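Local structure of enoyl-CoA hydratase (Geobacillus kaustophilus, 2PPY) at residues F66-D71 and H111-G116; F89-L94 and A146-T151; G115-A120 and G133-P138. The protein probably catalyses the hydration of enoyl-CoA thioesters in fatty acid beta-oxidation, as a hexameric member of the enoyl-CoA hydratase/isomerase (crotonase) family. All coordinates share one frame; numbering follows the deposited sequence.

Contact 1. Residues F66-D71 and H111-G116; sequences FSAGAD and HTVGGG
Ser67 pairs with Thr112 in a short parallel beta bridge, after which 111-116 passes through Gly114, at the N-cap position, into helix 115-121. The backbone O of His111 takes two N-H groups, with Phe66 N 2.8 Å and Ser67 N 3.2 Å from His111 O. Val113 N returns a bond to Ser67 O at 3.3 Å. With CG anti to the backbone N (chi1 167°), the Phe66 ring reaches the helix start, where Gly116 O meets its edge at CE2 (3.6 Å). Thr112 lies obliquely across, its OG1 against Phe66 CB and bonded to Gly110 O. Ser67 OG accepts from Gly69 N in an ST turn and also bonds Asn30 O. Glycines allow the closeness: Gly69 CA lies 3.4 Å from Gly115 N, and a side chain on Gly116 would strike Ser67 O. One water accepts from both Ala70 N (3.2 Å) and Gly115 N (2.8 Å). These two N-H groups are placed consistently with the oxyanion hole of the crotonase family; the water probably stands where the thioester oxygen would sit, and the pair would probably polarise that carbonyl.

Contact 2. Residues F89-L94 and A146-T151; sequences FCNETL and AGTGGT
The side-chain ND2 of Asn91 donates to the backbone O of Gly147 at 3.0 Å, joining helix 80-99 to the loop that leads into helix 150-158. The bond is nearly straight, 167° at the hydrogen. It runs close to the amide plane of Asn91 and in the carbonyl plane of Gly147, on a lone pair, which fixes the rotation of the carboxamide. Asn91 CG packs 3.7 Å from Thr148 CA, and the asparagine also packs on Ile231 of a second subunit, so it is met by its own chain and by a neighbouring one. Beside it the threonine methyl does the apolar work. Because CG2 is the branch turned anti to the backbone N of Thr148 (OG1 has chi1 -46°), it sits between Cys90 and Leu94, one helical turn apart: Cys90 CB is 3.8 Å from Thr148 CG2, and Leu94 CD1 touches that same CG2 at 3.7 Å, with the leucine and threonine side chains crossing at about a right angle. Cys90 and Leu94 both touch Tyr37 of helix 34-48 as well. In the crotonase fold this loop lies beside the glycine-rich start of helix 115-121, and here Thr148 N and Gly150 N both donate to Glu118 OE2, so that one carboxylate oxygen draws the bend together. Gly149, at the N-cap position of helix 150-158, has a positive phi of 89° at which a side chain would jam against the preceding carbonyl; its N bonds Glu234 of the second subunit, which also takes Thr151 OG1, while Glu92 of helix 80-99 forms salt bridges with Arg48 and Arg99 of a third subunit.

Contact 3. Residues G115-A120 and G133-P138; sequences GGLEMA and GKIGLP
Leu117 extends its CG anti to the backbone N (chi1 176°) and then splits its two methyls between Ile135 and Leu137, which come from the short strand 135-136 and the residue after it. Ile135 is stretched out as well, with CG1 anti to its own N (chi1 179°) and CD1 continuing the line, so that the isoleucine reaches the helix with its end. There Leu117 CD1 meets Ile135 CD1 at 3.8 Å. The other methyl, Leu117 CD2, lies against the strand backbone, 3.7 Å from Gly136 O, and touches Leu137 CD2 at 3.8 Å. In both pairs the side chains cross at about a right angle, so the leucine sits across its neighbours rather than alongside them. Leu117 CB also approaches the strand, at 3.8 Å from Gly136 O.

Leu137 CD2 also reaches the next residue of the helix, lying 4.0 Å from Glu118 CG, in the aliphatic part of that side chain. The small two-stranded parallel sheet of 111-113 and 135-136 is thus packed beside the first turn of helix 115-121, which follows strand 111-113 after the single residue Gly114. Leu117 also touches Thr112 of that strand, while Ile135 continues to Ile173 and Leu183. An alanine here would keep only CB near Leu137 and would probably leave Ile135 CD1 without the methyl it meets, opening a gap between helix and strand. Across the contact the touching groups are aliphatic apart from the Gly136 carbonyl, so it depends on close packing; the polar end of Glu118 is held by Thr148 N and Gly150 N.

Contacts 1 and 3 lie side by side, their centres about 5 Å apart, and share Gly115 and Gly116 at the start of helix 115-121. They also meet through the two-stranded parallel sheet, where Thr112 N to Lys134 O and Gly114 N to Gly136 O are probable hydrogen bonds. Contact 2 is centred about 12 Å from each; it does not touch contact 1, but reaches contact 3 through Glu118. Along the chain, 66-71 and 89-94 come first, then 111-116 running into 115-120, then 133-138 and 146-151, so contacts 1 and 2 cross, and contact 3 is nested within the loop closed by contact 2. The helix start thus joins the probable oxyanion site to the loop entering helix 150-158.

Contact 1. Residues F66-D71 and H111-G116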
loop_
_atom_site.group_PDB
_atom_site.type_symbol
_atom_site.label_atom_id
_atom_site.label_comp_id
_atom_site.label_asym_id
_atom_site.label_seq_id
_atom_site.Cartn_x
_atom_site.Cartn_y
_atom_site.Cartn_z
ATOM N N PHE A 66 27.842 0.085 -22.074
ATOM C CA PHE A 66 27.726 0.755 -20.789
ATOM C C PHE A 66 27.940 -0.493 -19.937
ATOM O O PHE A 66 28.827 -0.544 -19.089
ATOM C CB PHE A 66 26.315 1.302 -20.561
ATOM C CG PHE A 66 26.061 1.730 -19.142
ATOM C CD1 PHE A 66 26.682 2.855 -18.619
ATOM C CD2 PHE A 66 25.232 0.978 -18.315
ATOM C CE1 PHE A 66 26.486 3.227 -17.295
ATOM C CE2 PHE A 66 25.028 1.341 -16.989
ATOM C CZ PHE A 66 25.659 2.470 -16.477
ATOM N N SER A 67 27.127 -1.511 -20.224
ATOM C CA SER A 67 27.190 -2.806 -19.551
ATOM C C SER A 67 26.171 -3.772 -20.145
ATOM O O SER A 67 25.018 -3.403 -20.395
ATOM C CB SER A 67 26.929 -2.658 -18.050
ATOM O OG SER A 67 26.876 -3.931 -17.429
ATOM N N ALA A 68 26.598 -5.012 -20.371
ATOM C CA ALA A 68 25.709 -6.027 -20.927
ATOM C C ALA A 68 25.109 -6.908 -19.833
ATOM O O ALA A 68 24.572 -7.973 -20.117
ATOM C CB ALA A 68 26.458 -6.887 -21.940
ATOM N N GLY A 69 25.209 -6.469 -18.582
ATOM C CA GLY A 69 24.645 -7.247 -17.494
ATOM C C GLY A 69 25.605 -8.189 -16.787
ATOM O O GLY A 69 26.818 -7.987 -16.794
ATOM N N ALA A 70 25.057 -9.230 -16.175
ATOM C CA ALA A 70 25.867 -10.197 -15.444
ATOM C C ALA A 70 26.683 -11.111 -16.353
ATOM O O ALA A 70 26.230 -11.507 -17.427
ATOM C CB ALA A 70 24.974 -11.037 -14.531
ATOM N N ASP A 71 27.893 -11.439 -15.907
ATOM C CA ASP A 71 28.781 -12.328 -16.648
ATOM C C ASP A 71 28.178 -13.735 -16.626
ATOM O O ASP A 71 28.094 -14.359 -15.574
ATOM C CB ASP A 71 30.164 -12.343 -15.990
ATOM C CG ASP A 71 31.177 -13.157 -16.772
ATOM O OD1 ASP A 71 30.933 -14.360 -17.001
ATOM O OD2 ASP A 71 32.222 -12.592 -17.153
ATOM N N HIS A 111 25.813 0.103 -25.417
ATOM C CA HIS A 111 24.768 -0.877 -25.158
ATOM C C HIS A 111 24.464 -0.950 -23.669
ATOM O O HIS A 111 25.373 -1.088 -22.845
ATOM C CB HIS A 111 25.191 -2.258 -25.667
ATOM C CG HIS A 111 25.311 -2.344 -27.157
ATOM N ND1 HIS A 111 26.453 -2.794 -27.787
ATOM C CD2 HIS A 111 24.434 -2.039 -28.142
ATOM C CE1 HIS A 111 26.271 -2.760 -29.098
ATOM N NE2 HIS A 111 25.058 -2.307 -29.336
ATOM N N THR A 112 23.177 -0.856 -23.342
ATOM C CA THR A 112 22.698 -0.903 -21.962
ATOM C C THR A 112 21.615 -1.973 -21.893
ATOM O O THR A 112 20.433 -1.678 -22.058
ATOM C CB THR A 112 22.094 0.461 -21.545
ATOM O OG1 THR A 112 23.071 1.490 -21.735
ATOM C CG2 THR A 112 21.677 0.446 -20.087
ATOM N N VAL A 113 22.020 -3.215 -21.650
ATOM C CA VAL A 113 21.073 -4.317 -21.611
ATOM C C VAL A 113 21.169 -5.202 -20.375
ATOM O O VAL A 113 22.192 -5.227 -19.687
ATOM C CB VAL A 113 21.219 -5.200 -22.877
ATOM C CG1 VAL A 113 20.907 -4.377 -24.122
ATOM C CG2 VAL A 113 22.630 -5.761 -22.964
ATOM N N GLY A 114 20.090 -5.935 -20.111
ATOM C CA GLY A 114 20.038 -6.817 -18.956
ATOM C C GLY A 114 20.460 -6.094 -17.695
ATOM O O GLY A 114 20.024 -4.972 -17.437
ATOM N N GLY A 115 21.316 -6.739 -16.911
ATOM C CA GLY A 115 21.802 -6.139 -15.685
ATOM C C GLY A 115 22.319 -4.731 -15.891
ATOM O O GLY A 115 22.314 -3.929 -14.961
ATOM N N GLY A 116 22.772 -4.427 -17.105
ATOM C CA GLY A 116 23.276 -3.094 -17.382
ATOM C C GLY A 116 22.155 -2.072 -17.285
ATOM O O GLY A 116 22.324 -0.986 -16.720
HETATM O O HOH W 1 22.026 -9.484 -17.011
#

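Contact 2. Residues F89-L94 and A146-T151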
loop_
_atom_site.group_PDB
_atom_site.type_symbol
_atom_site.label_atom_id
_atom_site.label_comp_id
_atom_site.label_asym_id
_atom_site.label_seq_id
_atom_site.Cartn_x
_atom_site.Cartn_y
_atom_site.Cartn_z
ATOM N N PHE A 89 22.171 -9.429 -2.977
ATOM C CA PHE A 89 23.159 -8.388 -2.696
ATOM C C PHE A 89 23.166 -7.295 -3.765
ATOM O O PHE A 89 23.268 -6.107 -3.451
ATOM C CB PHE A 89 24.567 -8.977 -2.591
ATOM C CG PHE A 89 25.615 -7.955 -2.257
ATOM C CD1 PHE A 89 25.729 -7.457 -0.965
ATOM C CD2 PHE A 89 26.446 -7.444 -3.246
ATOM C CE1 PHE A 89 26.654 -6.459 -0.664
ATOM C CE2 PHE A 89 27.373 -6.446 -2.957
ATOM C CZ PHE A 89 27.477 -5.952 -1.664
ATOM N N CYS A 90 23.078 -7.696 -5.029
ATOM C CA CYS A 90 23.063 -6.725 -6.120
ATOM C C CYS A 90 21.841 -5.815 -5.999
ATOM O O CYS A 90 21.947 -4.599 -6.159
ATOM C CB CYS A 90 23.036 -7.441 -7.471
ATOM S SG CYS A 90 24.527 -8.393 -7.832
ATOM N N ASN A 91 20.685 -6.411 -5.719
ATOM C CA ASN A 91 19.451 -5.650 -5.574
ATOM C C ASN A 91 19.532 -4.655 -4.420
ATOM O O ASN A 91 19.185 -3.483 -4.578
ATOM C CB ASN A 91 18.259 -6.591 -5.372
ATOM C CG ASN A 91 17.717 -7.132 -6.679
ATOM O OD1 ASN A 91 17.428 -6.370 -7.598
ATOM N ND2 ASN A 91 17.562 -8.451 -6.766
ATOM N N GLU A 92 19.995 -5.116 -3.264
ATOM C CA GLU A 92 20.120 -4.241 -2.106
ATOM C C GLU A 92 21.090 -3.105 -2.413
ATOM O O GLU A 92 20.917 -1.980 -1.940
ATOM C CB GLU A 92 20.597 -5.038 -0.886
ATOM C CG GLU A 92 19.624 -6.145 -0.482
ATOM C CD GLU A 92 20.043 -6.883 0.777
ATOM O OE1 GLU A 92 21.258 -7.094 0.963
ATOM O OE2 GLU A 92 19.154 -7.268 1.571
ATOM N N THR A 93 22.111 -3.395 -3.215
ATOM C CA THR A 93 23.077 -2.365 -3.576
ATOM C C THR A 93 22.364 -1.314 -4.424
ATOM O O THR A 93 22.443 -0.119 -4.142
ATOM C CB THR A 93 24.255 -2.951 -4.373
ATOM O OG1 THR A 93 24.972 -3.881 -3.547
ATOM C CG2 THR A 93 25.206 -1.835 -4.825
ATOM N N LEU A 94 21.656 -1.764 -5.454
ATOM C CA LEU A 94 20.933 -0.836 -6.310
ATOM C C LEU A 94 19.885 -0.068 -5.500
ATOM O O LEU A 94 19.662 1.116 -5.739
ATOM C CB LEU A 94 20.267 -1.582 -7.474
ATOM C CG LEU A 94 21.208 -2.230 -8.502
ATOM C CD1 LEU A 94 20.387 -2.678 -9.712
ATOM C CD2 LEU A 94 22.296 -1.235 -8.949
ATOM N N ALA A 146 14.762 -10.601 -15.680
ATOM C CA ALA A 146 15.509 -9.456 -15.163
ATOM C C ALA A 146 15.351 -9.475 -13.643
ATOM O O ALA A 146 14.506 -8.766 -13.084
ATOM C CB ALA A 146 14.945 -8.162 -15.746
ATOM N N GLY A 147 16.172 -10.295 -12.988
ATOM C CA GLY A 147 16.100 -10.462 -11.546
ATOM C C GLY A 147 16.806 -9.474 -10.642
ATOM O O GLY A 147 16.885 -9.693 -9.431
ATOM N N THR A 148 17.338 -8.399 -11.202
ATOM C CA THR A 148 17.987 -7.399 -10.371
ATOM C C THR A 148 17.135 -6.127 -10.398
ATOM O O THR A 148 17.645 -5.023 -10.587
ATOM C CB THR A 148 19.424 -7.082 -10.857
ATOM O OG1 THR A 148 20.117 -8.304 -11.133
ATOM C CG2 THR A 148 20.195 -6.341 -9.769
ATOM N N GLY A 149 15.825 -6.300 -10.225
ATOM C CA GLY A 149 14.913 -5.165 -10.216
ATOM C C GLY A 149 14.349 -4.754 -11.567
ATOM O O GLY A 149 13.470 -3.896 -11.644
ATOM N N GLY A 150 14.837 -5.376 -12.633
ATOM C CA GLY A 150 14.375 -5.038 -13.966
ATOM C C GLY A 150 12.879 -5.113 -14.233
ATOM O O GLY A 150 12.300 -4.146 -14.735
ATOM N N THR A 151 12.246 -6.244 -13.914
ATOM C CA THR A 151 10.810 -6.400 -14.164
ATOM C C THR A 151 9.986 -5.367 -13.409
ATOM O O THR A 151 9.014 -4.833 -13.932
ATOM C CB THR A 151 10.279 -7.811 -13.758
ATOM O OG1 THR A 151 10.307 -7.954 -12.331
ATOM C CG2 THR A 151 11.119 -8.914 -14.395
#

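Contact 3. Residues G115-A120 and G133-P138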
loop_
_atom_site.group_PDB
_atom_site.type_symbol
_atom_site.label_atom_id
_atom_site.label_comp_id
_atom_site.label_asym_id
_atom_site.label_seq_id
_atom_site.Cartn_x
_atom_site.Cartn_y
_atom_site.Cartn_z
ATOM N N GLY A 115 21.316 -6.739 -16.911
ATOM C CA GLY A 115 21.802 -6.139 -15.685
ATOM C C GLY A 115 22.319 -4.731 -15.891
ATOM O O GLY A 115 22.314 -3.929 -14.961
ATOM N N GLY A 116 22.772 -4.427 -17.105
ATOM C CA GLY A 116 23.276 -3.094 -17.382
ATOM C C GLY A 116 22.155 -2.072 -17.285
ATOM O O GLY A 116 22.324 -0.986 -16.720
ATOM N N LEU A 117 21.002 -2.420 -17.844
ATOM C CA LEU A 117 19.846 -1.536 -17.802
ATOM C C LEU A 117 19.299 -1.499 -16.378
ATOM O O LEU A 117 18.866 -0.454 -15.893
ATOM C CB LEU A 117 18.755 -2.021 -18.761
ATOM C CG LEU A 117 17.458 -1.203 -18.703
ATOM C CD1 LEU A 117 17.773 0.271 -18.909
ATOM C CD2 LEU A 117 16.486 -1.692 -19.761
ATOM N N GLU A 118 19.333 -2.640 -15.704
ATOM C CA GLU A 118 18.834 -2.704 -14.337
ATOM C C GLU A 118 19.580 -1.718 -13.446
ATOM O O GLU A 118 18.976 -1.043 -12.617
ATOM C CB GLU A 118 18.954 -4.133 -13.806
ATOM C CG GLU A 118 18.095 -5.100 -14.593
ATOM C CD GLU A 118 18.191 -6.518 -14.097
ATOM O OE1 GLU A 118 19.263 -7.141 -14.266
ATOM O OE2 GLU A 118 17.188 -7.010 -13.541
HETATM N N MSE A 119 20.892 -1.624 -13.624
HETATM C CA MSE A 119 21.687 -0.686 -12.838
HETATM C C MSE A 119 21.252 0.734 -13.177
HETATM O O MSE A 119 21.135 1.586 -12.298
HETATM C CB MSE A 119 23.175 -0.838 -13.163
HETATM C CG MSE A 119 24.077 0.101 -12.379
HETATM SE SE MSE A 119 25.944 -0.082 -12.874
HETATM C CE MSE A 119 26.057 -2.010 -12.917
ATOM N N ALA A 120 21.021 0.973 -14.467
ATOM C CA ALA A 120 20.604 2.280 -14.959
ATOM C C ALA A 120 19.199 2.648 -14.478
ATOM O O ALA A 120 18.917 3.819 -14.218
ATOM C CB ALA A 120 20.656 2.297 -16.482
ATOM N N GLY A 133 23.475 2.648 -29.144
ATOM C CA GLY A 133 23.212 1.246 -29.418
ATOM C C GLY A 133 21.867 0.707 -28.980
ATOM O O GLY A 133 20.827 1.315 -29.246
ATOM N N LYS A 134 21.895 -0.438 -28.300
ATOM C CA LYS A 134 20.686 -1.123 -27.833
ATOM C C LYS A 134 20.418 -0.964 -26.343
ATOM O O LYS A 134 21.340 -0.898 -25.529
ATOM C CB LYS A 134 20.782 -2.625 -28.113
ATOM C CG LYS A 134 21.176 -3.028 -29.523
ATOM C CD LYS A 134 21.365 -4.543 -29.578
ATOM C CE LYS A 134 21.789 -5.029 -30.953
ATOM N NZ LYS A 134 21.967 -6.512 -30.974
ATOM N N ILE A 135 19.140 -0.923 -25.990
ATOM C CA ILE A 135 18.742 -0.816 -24.594
ATOM C C ILE A 135 17.517 -1.709 -24.394
ATOM O O ILE A 135 16.549 -1.628 -25.152
ATOM C CB ILE A 135 18.441 0.660 -24.204
ATOM C CG1 ILE A 135 17.993 0.738 -22.743
ATOM C CG2 ILE A 135 17.398 1.251 -25.142
ATOM C CD1 ILE A 135 18.005 2.144 -22.185
ATOM N N GLY A 136 17.584 -2.583 -23.392
ATOM C CA GLY A 136 16.487 -3.494 -23.111
ATOM C C GLY A 136 16.858 -4.589 -22.122
ATOM O O GLY A 136 17.937 -4.565 -21.530
ATOM N N LEU A 137 15.960 -5.555 -21.949
ATOM C CA LEU A 137 16.168 -6.661 -21.019
ATOM C C LEU A 137 15.969 -8.002 -21.738
ATOM O O LEU A 137 14.859 -8.534 -21.787
ATOM C CB LEU A 137 15.179 -6.539 -19.859
ATOM C CG LEU A 137 15.219 -5.260 -19.008
ATOM C CD1 LEU A 137 14.033 -5.245 -18.056
ATOM C CD2 LEU A 137 16.521 -5.180 -18.233
ATOM N N PRO A 138 17.050 -8.567 -22.302
ATOM C CA PRO A 138 16.966 -9.842 -23.020
ATOM C C PRO A 138 17.140 -11.126 -22.202
ATOM O O PRO A 138 17.293 -12.198 -22.780
ATOM C CB PRO A 138 18.048 -9.693 -24.079
ATOM C CG PRO A 138 19.119 -8.977 -23.326
ATOM C CD PRO A 138 18.352 -7.917 -22.544
#